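Local atomic coordinates of uncharacterized protein Atu1656/AGR_C_3050 (Agrobacterium tumefaciens, PDB entry 2OJH), a protein that is of unknown function but belongs to the TolB family and folds as a six-bladed beta-propeller. Residues E25-I29 / R30-M34; L124-K127 / N128-S131. One frame throughout, in Å; residues are numbered along the deposited sequence.

Contact 1. Residues E25-I29 / R30-M34; sequences EIFNI and RTRKM
Arg32 folds its side chain back across the turn onto Phe27 and Ile29. Its CB approaches the ring at Phe27 CZ (4.1 Å), and a bend beyond CG (chi2 -71°) turns the chain toward the preceding strand. CG passes Ile29 O, while CD lies 3.6 Å from Phe27 CZ, meeting the ring obliquely. Next, NE donates to Ile29 O (2.9 Å, 159° at the hydrogen), the acceptor lying nearly in the guanidinium plane. At the tip NH2 gives a bond to a water (3.0 Å), and NH1 forms a salt bridge with Glu262.

In the loop joining strands 22-28 and 33-40 into a beta hairpin, Asn28 holds the backbone with its side-chain oxygen. Its CG stands anti to the backbone N and beside the carbonyl carbon (chi1 -179°), which sends OD1 forward along the chain. There it accepts from Arg30 N (2.7 Å), in the carbonyl plane as in an Asx turn, and from Thr31 N (2.9 Å), which sits above that plane in a straighter bond. Asparagine suits the place because its short amide takes two turn N-H groups while ND2 bonds to Glu285. Asn28 N also donates to Lys33 O (2.8 Å), next to the antiparallel non-hydrogen-bonded pair Phe27 and Met34.

Arg30 lies alongside Ile29, whose CD1 sits 3.6 Å over the centre of one guanidinium face; Arg30 NE and NH1 form salt bridges with Asp284 and Asp229. Exposed arginines thus cover apolar Ile29 and Phe27 while acids meet their charges, and side-chain bonds from Asn28 OD1 and Arg32 NE hold the turn in addition to the hairpin's backbone bonds.

Contact 2. Residues L124-K127 / N128-S131; sequences LMTK and NLPS
Leu129 pushes its CD2 methyl against Thr126 from across the bend, 3.3 Å from the backbone Thr126 O and 3.7 Å from Thr126 OG1. CD1 is the branch that continues the extended chain (chi2 180°), leaving CD2 to turn back onto the threonine. The price is polar: Thr126 O is buried here without a hydrogen-bonding partner, pressed by a methyl. The threonine hydroxyl fares better, lying between its own backbone N and carbonyl carbon (chi1 55°), where it bonds to Ile112 N. Ser131 closes the packed side, its CB 3.9 Å from Thr126 OG1 and 4.0 Å from Thr126 CG2. Small, hydroxyl-bearing residues fit this tight spot, which also touches Tyr145.

The bend is a blade-to-blade connection of the beta-propeller, leading from strand 123-124 at the edge of one sheet to strand 131-136, the first strand of the next. The peptide bond before Pro130 is cis, a kink placed just ahead of that strand, and Ser131 OG donates in the carbonyl plane to Asn128 O (2.7 Å), tying the strand start back to the loop.

At the apex the packing gives way to solvent. Lys127 leaves the backbone pointing away from the following residues, and its chain is extended beyond CG, as befits an exposed, charged side chain. A water donates both to Lys127 O (2.8 Å) and to Asn128 OD1 (3.1 Å), while Asn128 ND2 is hydrogen-bonded to Glu165.

In the fold
Contact 1 comes first along the chain and contact 2 well after it, in series, on opposite sides of the chain's centre; their centres are 36 Å apart and their nearest atoms about 25 Å. They share no sheet. Contact 1 belongs to the hairpin of strands 22-28 and 33-40, whose sheet is completed by strand 285-291, a closure of the ring that joins strands from near both ends of the modelled chain in one blade. Contact 2 instead lies between two successive four-stranded blades. One therefore turns the chain within a blade and the other carries it between blades, the two kinds of connection that build a propeller.

Contact 1. Residues E25-I29 / R30-M34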
loop_
_atom_site.group_PDB
_atom_site.type_symbol
_atom_site.label_atom_id
_atom_site.label_comp_id
_atom_site.label_asym_id
_atom_site.label_seq_id
_atom_site.Cartn_x
_atom_site.Cartn_y
_atom_site.Cartn_z
ATOM N N GLU A 25 3.250 -13.982 3.541
ATOM C CA GLU A 25 2.086 -14.851 3.713
ATOM C C GLU A 25 0.884 -14.400 2.888
ATOM O O GLU A 25 0.808 -13.251 2.482
ATOM C CB GLU A 25 1.736 -14.904 5.195
ATOM C CG GLU A 25 2.841 -15.559 6.045
ATOM C CD GLU A 25 2.539 -15.620 7.537
ATOM O OE1 GLU A 25 1.416 -15.282 7.951
ATOM O OE2 GLU A 25 3.449 -16.022 8.306
ATOM N N ILE A 26 -0.071 -15.303 2.664
ATOM C CA ILE A 26 -1.300 -14.972 1.949
ATOM C C ILE A 26 -2.465 -15.458 2.777
ATOM O O ILE A 26 -2.375 -16.522 3.388
ATOM C CB ILE A 26 -1.301 -15.698 0.601
ATOM C CG1 ILE A 26 -0.314 -15.010 -0.354
ATOM C CG2 ILE A 26 -2.721 -15.795 0.040
ATOM C CD1 ILE A 26 0.053 -15.930 -1.559
ATOM N N PHE A 27 -3.527 -14.660 2.860
ATOM C CA PHE A 27 -4.721 -15.058 3.590
ATOM C C PHE A 27 -5.867 -15.002 2.591
ATOM O O PHE A 27 -6.021 -14.016 1.836
ATOM C CB PHE A 27 -4.988 -14.093 4.727
ATOM C CG PHE A 27 -6.147 -14.478 5.612
ATOM C CD1 PHE A 27 -5.984 -15.411 6.611
ATOM C CD2 PHE A 27 -7.396 -13.860 5.461
ATOM C CE1 PHE A 27 -7.067 -15.783 7.452
ATOM C CE2 PHE A 27 -8.458 -14.192 6.270
ATOM C CZ PHE A 27 -8.300 -15.159 7.287
ATOM N N ASN A 28 -6.659 -16.069 2.591
ATOM C CA ASN A 28 -7.817 -16.158 1.725
ATOM C C ASN A 28 -9.021 -15.771 2.569
ATOM O O ASN A 28 -9.336 -16.436 3.548
ATOM C CB ASN A 28 -7.942 -17.572 1.137
ATOM C CG ASN A 28 -9.145 -17.717 0.196
ATOM O OD1 ASN A 28 -10.262 -17.355 0.551
ATOM N ND2 ASN A 28 -8.913 -18.264 -1.006
ATOM N N ILE A 29 -9.688 -14.676 2.206
ATOM C CA ILE A 29 -10.822 -14.216 2.991
ATOM C C ILE A 29 -12.111 -15.020 2.787
ATOM O O ILE A 29 -13.040 -14.904 3.584
ATOM C CB ILE A 29 -11.116 -12.699 2.784
ATOM C CG1 ILE A 29 -11.595 -12.407 1.347
ATOM C CG2 ILE A 29 -9.897 -11.830 3.184
ATOM C CD1 ILE A 29 -12.474 -11.077 1.249
ATOM N N ARG A 30 -12.167 -15.836 1.738
ATOM C CA ARG A 30 -13.341 -16.672 1.496
ATOM C C ARG A 30 -13.317 -17.958 2.340
ATOM O O ARG A 30 -14.303 -18.318 2.968
ATOM C CB ARG A 30 -13.447 -17.011 -0.003
ATOM C CG ARG A 30 -13.390 -15.781 -0.922
ATOM C CD ARG A 30 -14.387 -14.692 -0.500
ATOM N NE ARG A 30 -14.291 -13.526 -1.377
ATOM C CZ ARG A 30 -14.897 -12.365 -1.163
ATOM N NH1 ARG A 30 -15.664 -12.185 -0.089
ATOM N NH2 ARG A 30 -14.742 -11.376 -2.032
ATOM N N THR A 31 -12.178 -18.638 2.339
ATOM C CA THR A 31 -12.003 -19.914 3.039
ATOM C C THR A 31 -11.406 -19.697 4.434
ATOM O O THR A 31 -11.410 -20.606 5.265
ATOM C CB THR A 31 -11.061 -20.822 2.268
ATOM O OG1 THR A 31 -9.781 -20.199 2.223
ATOM C CG2 THR A 31 -11.554 -21.061 0.830
ATOM N N ARG A 32 -10.889 -18.494 4.666
ATOM C CA ARG A 32 -10.242 -18.085 5.913
ATOM C C ARG A 32 -9.008 -18.955 6.226
ATOM O O ARG A 32 -8.711 -19.257 7.374
ATOM C CB ARG A 32 -11.255 -18.012 7.074
ATOM C CG ARG A 32 -12.413 -16.994 6.837
ATOM C CD ARG A 32 -11.907 -15.568 6.914
ATOM N NE ARG A 32 -12.858 -14.550 6.465
ATOM C CZ ARG A 32 -13.542 -13.753 7.277
ATOM N NH1 ARG A 32 -13.409 -13.863 8.594
ATOM N NH2 ARG A 32 -14.375 -12.851 6.769
ATOM N N LYS A 33 -8.288 -19.336 5.171
ATOM C CA LYS A 33 -7.049 -20.102 5.283
ATOM C C LYS A 33 -5.859 -19.208 4.934
ATOM O O LYS A 33 -5.944 -18.404 3.994
ATOM C CB LYS A 33 -7.016 -21.255 4.272
ATOM C CG LYS A 33 -8.191 -22.217 4.273
ATOM C CD LYS A 33 -7.994 -23.365 5.203
ATOM C CE LYS A 33 -8.829 -23.160 6.454
ATOM N NZ LYS A 33 -9.566 -24.423 6.682
HETATM N N MSE A 34 -4.749 -19.408 5.647
HETATM C CA MSE A 34 -3.481 -18.734 5.332
HETATM C C MSE A 34 -2.434 -19.687 4.762
HETATM O O MSE A 34 -2.528 -20.911 4.928
HETATM C CB MSE A 34 -2.919 -17.976 6.555
HETATM C CG MSE A 34 -2.612 -18.840 7.785
HETATM SE SE MSE A 34 -1.038 -18.106 8.701
HETATM C CE MSE A 34 0.229 -18.364 7.214
HETATM O O HOH W 1 -15.255 -12.259 3.999
#

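Contact 2. Residues L124-K127 / N128-S131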
loop_
_atom_site.group_PDB
_atom_site.type_symbol
_atom_site.label_atom_id
_atom_site.label_comp_id
_atom_site.label_asym_id
_atom_site.label_seq_id
_atom_site.Cartn_x
_atom_site.Cartn_y
_atom_site.Cartn_z
ATOM N N LEU A 124 10.519 10.035 -13.722
ATOM C CA LEU A 124 10.019 10.874 -12.594
ATOM C C LEU A 124 8.614 11.395 -12.858
ATOM O O LEU A 124 8.351 11.989 -13.933
ATOM C CB LEU A 124 10.964 12.081 -12.292
ATOM C CG LEU A 124 10.571 13.002 -11.127
ATOM C CD1 LEU A 124 10.604 12.289 -9.763
ATOM C CD2 LEU A 124 11.455 14.246 -11.126
HETATM N N MSE A 125 7.736 11.194 -11.875
HETATM C CA MSE A 125 6.371 11.662 -11.960
HETATM C C MSE A 125 6.156 12.928 -11.146
HETATM O O MSE A 125 5.476 13.848 -11.601
HETATM C CB MSE A 125 5.382 10.603 -11.459
HETATM C CG MSE A 125 5.195 9.365 -12.276
HETATM SE SE MSE A 125 4.764 9.744 -14.146
HETATM C CE MSE A 125 6.403 9.354 -15.051
ATOM N N THR A 126 6.703 12.978 -9.932
ATOM C CA THR A 126 6.399 14.078 -9.038
ATOM C C THR A 126 7.544 15.070 -8.825
ATOM O O THR A 126 8.617 14.704 -8.329
ATOM C CB THR A 126 6.022 13.553 -7.679
ATOM O OG1 THR A 126 7.068 12.695 -7.204
ATOM C CG2 THR A 126 4.726 12.782 -7.769
ATOM N N LYS A 127 7.295 16.329 -9.183
ATOM C CA LYS A 127 8.270 17.384 -8.993
ATOM C C LYS A 127 8.178 18.007 -7.611
ATOM O O LYS A 127 9.087 18.718 -7.217
ATOM C CB LYS A 127 8.115 18.452 -10.076
ATOM C CG LYS A 127 8.496 17.936 -11.470
ATOM C CD LYS A 127 8.116 18.927 -12.527
ATOM C CE LYS A 127 8.308 18.321 -13.914
ATOM N NZ LYS A 127 7.925 19.344 -14.901
ATOM N N ASN A 128 7.085 17.742 -6.895
ATOM C CA ASN A 128 6.835 18.312 -5.561
ATOM C C ASN A 128 6.967 17.213 -4.529
ATOM O O ASN A 128 6.284 16.181 -4.633
ATOM C CB ASN A 128 5.444 18.931 -5.510
ATOM C CG ASN A 128 5.260 20.076 -6.529
ATOM O OD1 ASN A 128 6.161 20.884 -6.749
ATOM N ND2 ASN A 128 4.084 20.135 -7.145
ATOM N N LEU A 129 7.869 17.416 -3.560
ATOM C CA LEU A 129 8.347 16.339 -2.682
ATOM C C LEU A 129 8.181 16.685 -1.214
ATOM O O LEU A 129 8.036 17.862 -0.868
ATOM C CB LEU A 129 9.828 16.027 -2.979
ATOM C CG LEU A 129 10.164 15.844 -4.453
ATOM C CD1 LEU A 129 11.640 15.544 -4.675
ATOM C CD2 LEU A 129 9.316 14.716 -5.079
ATOM N N PRO A 130 8.162 15.658 -0.343
ATOM C CA PRO A 130 8.142 14.258 -0.732
ATOM C C PRO A 130 6.740 13.763 -1.127
ATOM O O PRO A 130 5.717 14.275 -0.631
ATOM C CB PRO A 130 8.590 13.534 0.537
ATOM C CG PRO A 130 8.176 14.403 1.640
ATOM C CD PRO A 130 8.155 15.819 1.128
ATOM N N SER A 131 6.715 12.767 -2.005
ATOM C CA SER A 131 5.480 12.112 -2.432
ATOM C C SER A 131 5.596 10.575 -2.353
ATOM O O SER A 131 6.617 9.996 -2.746
ATOM C CB SER A 131 5.120 12.555 -3.841
ATOM O OG SER A 131 4.979 13.966 -3.912
HETATM O O HOH W 2 9.132 21.535 -7.272
#